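Local coordinates for protein major allergen Alt a 1 subunit (Alternaria alternata, PDB 4AUD) that may bind and inhibit the beta-glucanase activity of host plant thaumatin-like proteins, and is a secreted major allergen of the fungus, at residues Gly9-Lys14 / Ile121-Leu126; Met54-Trp59 / Gly73-Gly78. The protein carries 1 engineered substitution. One frame throughout, in Å; residues are numbered along the deposited sequence.

Contact 1: residues Gly9-Lys14 / Ile121-Leu126; sequences GDYVWK and ITLVTL. With SO4 (sulfate ion), chain D.
Leu123 reaches over one face of the Trp13 indole and makes the main apolar contact between the two strands. Its CD2 methyl sits 3.9 Å from the centroid of the six-membered ring, 21° off the ring normal, a CH-pi contact, while its other methyl, CD1, lies above the same ring system toward the rim. Ile121 adds to this layer: with CG1 between the backbone N and the carbonyl carbon (chi1 65°), its CG1 comes 3.7 Å from Trp13 CB and its CD1 packs obliquely near the indole. Leu81 and Gln83 of strand 78-84, which is not an immediate neighbour of strand 12-22 in the sheet, also touch Trp13, so the Trp13-Ile121 side lies against residues from farther along the sheet, consistent with a strongly curved sheet.

Beneath the side chains runs antiparallel backbone pairing. Trp13 and Ile121 form a hydrogen-bonded pair, Trp13 N to Ile121 O at 3.1 Å and Ile121 N to Trp13 O at 2.9 Å. The pairing extends past Val12 and Thr122, a non-hydrogen-bonded pair, to a nearly straight bond (172°) from Leu123 N to Tyr11 O of 3.1 Å.

The face carrying Val12 and Thr122 is looser: Val12 CG2 and Thr122 OG1 approach only to 4.3 Å. At the exposed end of the pairing, Tyr11 CD1 lies 4.3 Å from Leu123 CB, and the tyrosine ring meets Tyr91 edge-to-face. Beyond the paired residues, Thr125 OG1 gives a weak hydrogen bond of 3.5 Å to O2 of a sulfate ion, probably from the crystallisation liquor.

The contact joins the first and last strands of the chain at neighbouring positions in the sheet: main-chain bonds set the register, hydrocarbon packs on the indole on the Trp13 face, and apolar contacts rather than charges join the side chains.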
ATOM      1  N   GLY A   9      11.372  10.063  -5.090  1.00 91.44           N
ATOM      2  CA  GLY A   9      11.708  10.365  -6.476  1.00 87.29           C
ATOM      3  C   GLY A   9      11.839  11.849  -6.815  1.00 79.11           C
ATOM      4  O   GLY A   9      11.347  12.711  -6.083  1.00 76.83           O
ATOM      5  N   ASP A  10      12.492  12.147  -7.937  1.00 73.33           N
ATOM      6  CA  ASP A  10      12.682  13.530  -8.387  1.00 74.74           C
ATOM      7  C   ASP A  10      11.366  14.199  -8.810  1.00 67.25           C
ATOM      8  O   ASP A  10      11.195  15.415  -8.690  1.00 58.40           O
ATOM      9  CB  ASP A  10      13.700  13.576  -9.531  1.00 85.56           C
ATOM     10  CG  ASP A  10      14.910  12.674  -9.277  1.00100.72           C
ATOM     11  OD1 ASP A  10      14.963  12.025  -8.203  1.00108.65           O
ATOM     12  OD2 ASP A  10      15.811  12.617 -10.147  1.00 99.41           O
ATOM     13  N   TYR A  11      10.432  13.391  -9.295  1.00 62.31           N
ATOM     14  CA  TYR A  11       9.131  13.893  -9.673  1.00 48.36           C
ATOM     15  C   TYR A  11       8.031  13.292  -8.819  1.00 46.38           C
ATOM     16  O   TYR A  11       6.916  13.043  -9.313  1.00 41.94           O
ATOM     17  CB  TYR A  11       8.878  13.605 -11.142  1.00 53.75           C
ATOM     18  CG  TYR A  11       9.719  14.480 -12.005  1.00 69.95           C
ATOM     19  CD1 TYR A  11       9.310  15.772 -12.316  1.00 75.14           C
ATOM     20  CD2 TYR A  11      10.953  14.044 -12.477  1.00 75.23           C
ATOM     21  CE1 TYR A  11      10.094  16.601 -13.096  1.00 80.22           C
ATOM     22  CE2 TYR A  11      11.747  14.867 -13.254  1.00 81.25           C
ATOM     23  CZ  TYR A  11      11.313  16.149 -13.565  1.00 86.51           C
ATOM     24  OH  TYR A  11      12.097  16.978 -14.356  1.00 94.45           O
ATOM     25  N   VAL A  12       8.356  13.046  -7.547  1.00 44.09           N
ATOM     26  CA  VAL A  12       7.359  12.650  -6.549  1.00 43.75           C
ATOM     27  C   VAL A  12       7.247  13.735  -5.487  1.00 42.12           C
ATOM     28  O   VAL A  12       8.249  14.159  -4.910  1.00 46.55           O
ATOM     29  CB  VAL A  12       7.713  11.302  -5.867  1.00 38.96           C
ATOM     30  CG1 VAL A  12       6.626  10.896  -4.901  1.00 36.06           C
ATOM     31  CG2 VAL A  12       7.895  10.228  -6.892  1.00 39.91           C
ATOM     32  N   TRP A  13       6.030  14.197  -5.240  1.00 38.37           N
ATOM     33  CA  TRP A  13       5.801  15.218  -4.221  1.00 42.65           C
ATOM     34  C   TRP A  13       4.845  14.777  -3.143  1.00 44.27           C
ATOM     35  O   TRP A  13       3.885  14.044  -3.406  1.00 44.89           O
ATOM     36  CB  TRP A  13       5.178  16.431  -4.859  1.00 47.52           C
ATOM     37  CG  TRP A  13       6.077  17.111  -5.776  1.00 60.02           C
ATOM     38  CD1 TRP A  13       7.412  16.878  -5.949  1.00 62.02           C
ATOM     39  CD2 TRP A  13       5.731  18.171  -6.658  1.00 59.69           C
ATOM     40  NE1 TRP A  13       7.915  17.729  -6.899  1.00 61.14           N
ATOM     41  CE2 TRP A  13       6.904  18.538  -7.346  1.00 58.62           C
ATOM     42  CE3 TRP A  13       4.542  18.853  -6.929  1.00 58.48           C
ATOM     43  CZ2 TRP A  13       6.922  19.555  -8.285  1.00 61.21           C
ATOM     44  CZ3 TRP A  13       4.561  19.860  -7.859  1.00 61.41           C
ATOM     45  CH2 TRP A  13       5.742  20.203  -8.533  1.00 63.06           C
ATOM     46  N   LYS A  14       5.075  15.272  -1.935  1.00 40.88           N
ATOM     47  CA  LYS A  14       4.134  15.041  -0.856  1.00 36.39           C
ATOM     48  C   LYS A  14       3.136  16.199  -0.767  1.00 40.83           C
ATOM     49  O   LYS A  14       3.515  17.388  -0.716  1.00 35.69           O
ATOM     50  CB  LYS A  14       4.862  14.833   0.466  1.00 31.72           C
ATOM     51  CG  LYS A  14       3.949  14.870   1.669  1.00 42.85           C
ATOM     52  CD  LYS A  14       4.651  14.360   2.914  1.00 47.88           C
ATOM     53  CE  LYS A  14       3.942  14.818   4.181  1.00 52.25           C
ATOM     54  NZ  LYS A  14       4.689  14.470   5.418  1.00 53.75           N
ATOM     55  N   ILE A 121       2.151  12.343  -4.933  1.00 49.35           N
ATOM     56  CA  ILE A 121       1.822  12.422  -6.351  1.00 45.35           C
ATOM     57  C   ILE A 121       3.007  12.189  -7.255  1.00 45.97           C
ATOM     58  O   ILE A 121       4.156  12.425  -6.898  1.00 46.48           O
ATOM     59  CB  ILE A 121       1.240  13.769  -6.726  1.00 50.31           C
ATOM     60  CG1 ILE A 121       2.291  14.849  -6.519  1.00 54.23           C
ATOM     61  CG2 ILE A 121      -0.004  14.055  -5.908  1.00 53.26           C
ATOM     62  CD1 ILE A 121       1.836  16.208  -6.940  1.00 56.55           C
ATOM     63  N   THR A 122       2.708  11.706  -8.446  1.00 53.30           N
ATOM     64  CA  THR A 122       3.724  11.524  -9.458  1.00 49.22           C
ATOM     65  C   THR A 122       3.390  12.400 -10.643  1.00 45.40           C
ATOM     66  O   THR A 122       2.287  12.321 -11.183  1.00 48.62           O
ATOM     67  CB  THR A 122       3.812  10.079  -9.898  1.00 53.58           C
ATOM     68  OG1 THR A 122       4.208   9.275  -8.780  1.00 56.35           O
ATOM     69  CG2 THR A 122       4.841   9.934 -10.986  1.00 56.30           C
ATOM     70  N   LEU A 123       4.342  13.251 -11.016  1.00 44.62           N
ATOM     71  CA  LEU A 123       4.152  14.191 -12.107  1.00 46.19           C
ATOM     72  C   LEU A 123       4.416  13.516 -13.432  1.00 49.13           C
ATOM     73  O   LEU A 123       5.383  12.776 -13.574  1.00 54.02           O
ATOM     74  CB  LEU A 123       5.088  15.377 -11.960  1.00 46.64           C
ATOM     75  CG  LEU A 123       4.568  16.509 -11.081  1.00 49.11           C
ATOM     76  CD1 LEU A 123       4.406  16.048  -9.652  1.00 52.31           C
ATOM     77  CD2 LEU A 123       5.531  17.659 -11.135  1.00 49.36           C
ATOM     78  N   VAL A 124       3.538  13.749 -14.398  1.00 41.98           N
ATOM     79  CA  VAL A 124       3.815  13.322 -15.751  1.00 45.51           C
ATOM     80  C   VAL A 124       3.730  14.515 -16.688  1.00 50.19           C
ATOM     81  O   VAL A 124       3.056  15.512 -16.402  1.00 46.47           O
ATOM     82  CB  VAL A 124       2.869  12.209 -16.204  1.00 46.32           C
ATOM     83  CG1 VAL A 124       2.824  11.142 -15.152  1.00 47.11           C
ATOM     84  CG2 VAL A 124       1.479  12.755 -16.448  1.00 48.45           C
ATOM     85  N   THR A 125       4.436  14.412 -17.805  1.00 51.69           N
ATOM     86  CA  THR A 125       4.429  15.481 -18.780  1.00 45.75           C
ATOM     87  C   THR A 125       3.103  15.509 -19.534  1.00 44.42           C
ATOM     88  O   THR A 125       2.615  14.478 -19.995  1.00 51.69           O
ATOM     89  CB  THR A 125       5.581  15.309 -19.777  1.00 41.84           C
ATOM     90  OG1 THR A 125       6.833  15.254 -19.072  1.00 41.62           O
ATOM     91  CG2 THR A 125       5.584  16.448 -20.780  1.00 29.42           C
ATOM     92  N   LEU A 126       2.519  16.693 -19.649  1.00 42.21           N
ATOM     93  CA  LEU A 126       1.325  16.905 -20.467  1.00 49.44           C
ATOM     94  C   LEU A 126       1.754  17.252 -21.879  1.00 54.66           C
ATOM     95  O   LEU A 126       2.511  18.198 -22.052  1.00 62.04           O
ATOM     96  CB  LEU A 126       0.557  18.097 -19.913  1.00 54.15           C
ATOM     97  CG  LEU A 126      -0.967  18.157 -19.992  1.00 53.95           C
ATOM     98  CD1 LEU A 126      -1.399  19.590 -19.844  1.00 46.75           C
ATOM     99  CD2 LEU A 126      -1.487  17.597 -21.293  1.00 63.98           C
TER
HETATM  100  S   SO4 D1130       7.623  11.012 -18.469  1.00 68.56           S
HETATM  101  O1  SO4 D1130       6.308  10.911 -19.097  1.00 72.30           O
HETATM  102  O2  SO4 D1130       7.649  12.224 -17.615  1.00 66.37           O
HETATM  103  O3  SO4 D1130       7.807   9.751 -17.761  1.00 73.34           O
HETATM  104  O4  SO4 D1130       8.744  11.058 -19.383  1.00 56.73           O

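Contact 2: residues Met54-Trp59 / Gly73-Gly78; sequences MEDHKW and GSDRSG. Engineered in segment 54-59: Met54 (natural residue Leu).
Asp56 meets Ser74 through both carboxylate oxygens. The Ser74 hydroxyl donates to Asp56 OD2, with OG and OD2 2.7 Å apart on the syn side and 18° out of the carboxylate plane, while the Ser74 amide N reaches Asp56 OD1 in a weaker bond of 3.4 Å. Because Ser74 holds OG between its backbone N and carbonyl carbon (chi1 60°), hydroxyl and amide turn to the same carboxylate, and the two bonds together limit its rotation.

A second acid stands close by. Asp75 OD1 lies 3.4 Å from Asp56 OD2, two acceptors with no bond between them. The His57 ring approaches Asp75 from the opposite direction with the planes of ring and carboxylate only 6° apart, and also packs on Gly73 CA.

Further out, backbone bonding of His57 to Phe72 ties the 54-59 loop to strand 68-73. Across the turn, Gly73 N bonds to Gly78 O at 2.8 Å and Gly78 N to Gly73 O at 3.0 Å, closing the turn that carries Ser74 and Asp75. A hydrogen bond between Ser77 OG and Asn99 ND2 holds this turn to strand 90-103. Ser77 and Gly78 together face Gly73, giving the G1 beta bulge of the hairpin that links antiparallel strands 68-73 and 78-84.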
HETATM    1  N   MSE A  54     -16.161  29.234  -4.488  1.00 51.97           N
HETATM    2  CA  MSE A  54     -15.401  28.417  -5.423  1.00 48.38           C
HETATM    3  C   MSE A  54     -16.221  27.291  -6.025  1.00 45.27           C
HETATM    4  O   MSE A  54     -17.085  26.725  -5.371  1.00 45.35           O
HETATM    5  CB  MSE A  54     -14.185  27.853  -4.727  1.00 53.73           C
HETATM    6  CG  MSE A  54     -13.370  28.928  -4.017  1.00 63.74           C
HETATM    7 SE   MSE A  54     -11.673  28.262  -3.319  1.00 93.32          SE
HETATM    8  CE  MSE A  54     -10.736  28.053  -5.001  1.00 72.43           C
ATOM      9  N   GLU A  55     -15.939  26.978  -7.282  1.00 52.36           N
ATOM     10  CA  GLU A  55     -16.620  25.908  -7.999  1.00 56.67           C
ATOM     11  C   GLU A  55     -15.733  24.669  -8.062  1.00 58.37           C
ATOM     12  O   GLU A  55     -14.511  24.777  -8.163  1.00 63.11           O
ATOM     13  CB  GLU A  55     -16.928  26.358  -9.430  1.00 63.75           C
ATOM     14  CG  GLU A  55     -17.688  27.671  -9.549  1.00 72.46           C
ATOM     15  CD  GLU A  55     -17.674  28.230 -10.973  1.00 84.92           C
ATOM     16  OE1 GLU A  55     -17.810  27.430 -11.931  1.00 88.88           O
ATOM     17  OE2 GLU A  55     -17.512  29.466 -11.137  1.00 84.50           O
ATOM     18  N   ASP A  56     -16.345  23.490  -8.012  1.00 56.33           N
ATOM     19  CA  ASP A  56     -15.605  22.259  -8.283  1.00 56.76           C
ATOM     20  C   ASP A  56     -15.145  22.247  -9.737  1.00 54.07           C
ATOM     21  O   ASP A  56     -15.718  22.942 -10.581  1.00 52.51           O
ATOM     22  CB  ASP A  56     -16.455  21.019  -7.978  1.00 58.68           C
ATOM     23  CG  ASP A  56     -16.785  20.879  -6.492  1.00 72.67           C
ATOM     24  OD1 ASP A  56     -16.101  21.507  -5.639  1.00 74.30           O
ATOM     25  OD2 ASP A  56     -17.732  20.125  -6.177  1.00 78.45           O
ATOM     26  N   HIS A  57     -14.096  21.482 -10.024  1.00 54.31           N
ATOM     27  CA  HIS A  57     -13.672  21.270 -11.407  1.00 58.30           C
ATOM     28  C   HIS A  57     -13.419  22.563 -12.177  1.00 56.08           C
ATOM     29  O   HIS A  57     -13.881  22.733 -13.301  1.00 58.69           O
ATOM     30  CB  HIS A  57     -14.705  20.426 -12.139  1.00 58.85           C
ATOM     31  CG  HIS A  57     -15.080  19.191 -11.398  1.00 62.32           C
ATOM     32  ND1 HIS A  57     -16.385  18.763 -11.257  1.00 63.30           N
ATOM     33  CD2 HIS A  57     -14.317  18.302 -10.725  1.00 66.85           C
ATOM     34  CE1 HIS A  57     -16.406  17.655 -10.542  1.00 68.89           C
ATOM     35  NE2 HIS A  57     -15.164  17.352 -10.206  1.00 75.18           N
ATOM     36  N   LYS A  58     -12.684  23.468 -11.549  1.00 53.70           N
ATOM     37  CA  LYS A  58     -12.298  24.725 -12.154  1.00 52.92           C
ATOM     38  C   LYS A  58     -10.863  25.015 -11.751  1.00 54.86           C
ATOM     39  O   LYS A  58     -10.499  24.876 -10.580  1.00 51.28           O
ATOM     40  CB  LYS A  58     -13.205  25.839 -11.644  1.00 51.45           C
ATOM     41  CG  LYS A  58     -12.780  27.232 -12.060  1.00 49.71           C
ATOM     42  CD  LYS A  58     -13.819  28.254 -11.634  1.00 45.50           C
ATOM     43  CE  LYS A  58     -13.416  29.678 -11.983  1.00 47.19           C
ATOM     44  NZ  LYS A  58     -13.391  29.934 -13.459  1.00 57.83           N
ATOM     45  N   TRP A  59     -10.041  25.411 -12.715  1.00 52.49           N
ATOM     46  CA  TRP A  59      -8.665  25.769 -12.403  1.00 44.24           C
ATOM     47  C   TRP A  59      -8.601  26.995 -11.513  1.00 44.64           C
ATOM     48  O   TRP A  59      -9.281  27.983 -11.770  1.00 44.22           O
ATOM     49  CB  TRP A  59      -7.871  26.059 -13.668  1.00 36.81           C
ATOM     50  CG  TRP A  59      -7.624  24.873 -14.500  1.00 41.28           C
ATOM     51  CD1 TRP A  59      -8.097  24.638 -15.755  1.00 43.21           C
ATOM     52  CD2 TRP A  59      -6.839  23.735 -14.143  1.00 42.48           C
ATOM     53  NE1 TRP A  59      -7.645  23.425 -16.207  1.00 47.95           N
ATOM     54  CE2 TRP A  59      -6.869  22.850 -15.232  1.00 45.07           C
ATOM     55  CE3 TRP A  59      -6.103  23.384 -13.009  1.00 49.70           C
ATOM     56  CZ2 TRP A  59      -6.197  21.631 -15.220  1.00 40.25           C
ATOM     57  CZ3 TRP A  59      -5.432  22.161 -13.000  1.00 48.14           C
ATOM     58  CH2 TRP A  59      -5.484  21.309 -14.099  1.00 42.15           C
ATOM     59  N   GLY A  73     -12.313  18.617  -6.720  1.00 46.55           N
ATOM     60  CA  GLY A  73     -13.659  18.093  -6.761  1.00 47.34           C
ATOM     61  C   GLY A  73     -14.013  17.682  -5.354  1.00 53.71           C
ATOM     62  O   GLY A  73     -13.565  16.642  -4.881  1.00 55.77           O
ATOM     63  N   SER A  74     -14.806  18.505  -4.677  1.00 56.91           N
ATOM     64  CA  SER A  74     -15.274  18.190  -3.332  1.00 59.86           C
ATOM     65  C   SER A  74     -16.143  16.935  -3.325  1.00 62.61           C
ATOM     66  O   SER A  74     -16.424  16.373  -2.278  1.00 60.80           O
ATOM     67  CB  SER A  74     -16.047  19.370  -2.737  1.00 62.05           C
ATOM     68  OG  SER A  74     -17.178  19.709  -3.526  1.00 63.64           O
ATOM     69  N   ASP A  75     -16.566  16.507  -4.507  1.00 67.62           N
ATOM     70  CA  ASP A  75     -17.335  15.286  -4.656  1.00 76.22           C
ATOM     71  C   ASP A  75     -16.583  14.104  -4.043  1.00 65.36           C
ATOM     72  O   ASP A  75     -17.070  13.458  -3.126  1.00 51.72           O
ATOM     73  CB  ASP A  75     -17.589  15.024  -6.147  1.00 97.95           C
ATOM     74  CG  ASP A  75     -17.783  16.314  -6.957  1.00110.58           C
ATOM     75  OD1 ASP A  75     -16.787  17.040  -7.186  1.00106.94           O
ATOM     76  OD2 ASP A  75     -18.926  16.588  -7.396  1.00118.18           O
ATOM     77  N   ARG A  76     -15.391  13.823  -4.566  1.00 65.93           N
ATOM     78  CA  ARG A  76     -14.613  12.678  -4.122  1.00 60.89           C
ATOM     79  C   ARG A  76     -13.250  13.149  -3.604  1.00 61.54           C
ATOM     80  O   ARG A  76     -12.289  12.370  -3.501  1.00 57.25           O
ATOM     81  CB  ARG A  76     -14.456  11.656  -5.258  1.00 62.75           C
ATOM     82  CG  ARG A  76     -15.588  10.642  -5.366  1.00 81.27           C
ATOM     83  CD  ARG A  76     -15.111   9.300  -5.951  1.00103.53           C
ATOM     84  NE  ARG A  76     -16.054   8.195  -5.707  1.00122.00           N
ATOM     85  CZ  ARG A  76     -15.823   6.909  -6.000  1.00126.60           C
ATOM     86  NH1 ARG A  76     -14.676   6.536  -6.553  1.00125.11           N
ATOM     87  NH2 ARG A  76     -16.745   5.985  -5.739  1.00124.22           N
ATOM     88  N   SER A  77     -13.171  14.432  -3.273  1.00 57.18           N
ATOM     89  CA  SER A  77     -11.925  15.010  -2.769  1.00 54.16           C
ATOM     90  C   SER A  77     -10.772  14.773  -3.734  1.00 50.48           C
ATOM     91  O   SER A  77      -9.659  14.443  -3.337  1.00 47.48           O
ATOM     92  CB  SER A  77     -11.600  14.465  -1.386  1.00 48.44           C
ATOM     93  OG  SER A  77     -12.646  14.799  -0.498  1.00 54.06           O
ATOM     94  N   GLY A  78     -11.065  14.944  -5.017  1.00 47.60           N
ATOM     95  CA  GLY A  78     -10.078  14.746  -6.047  1.00 42.94           C
ATOM     96  C   GLY A  78      -9.344  16.033  -6.327  1.00 45.39           C
ATOM     97  O   GLY A  78      -9.943  17.111  -6.421  1.00 55.87           O
TER

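How the contacts relate
Both segments of contact 2 fall within the chain span between the two segments of contact 1. Within one subunit the two are separate, with centres 21 Å apart and nearest atoms about 7 Å apart. They are related across the assembly instead: both touch the second subunit, and the pairs are reciprocal. Thr125 of contact 1 packs on His57 of the second subunit, as His57 of contact 2 packs on Thr125 of that subunit, and Asp10 and Arg76 are exchanged in the same way. Sulfate, probably from the crystallisation liquor, was modelled near both, beside Thr125 in contact 1 and near Asp75 and His57 in contact 2, though the His57 approach is doubtful.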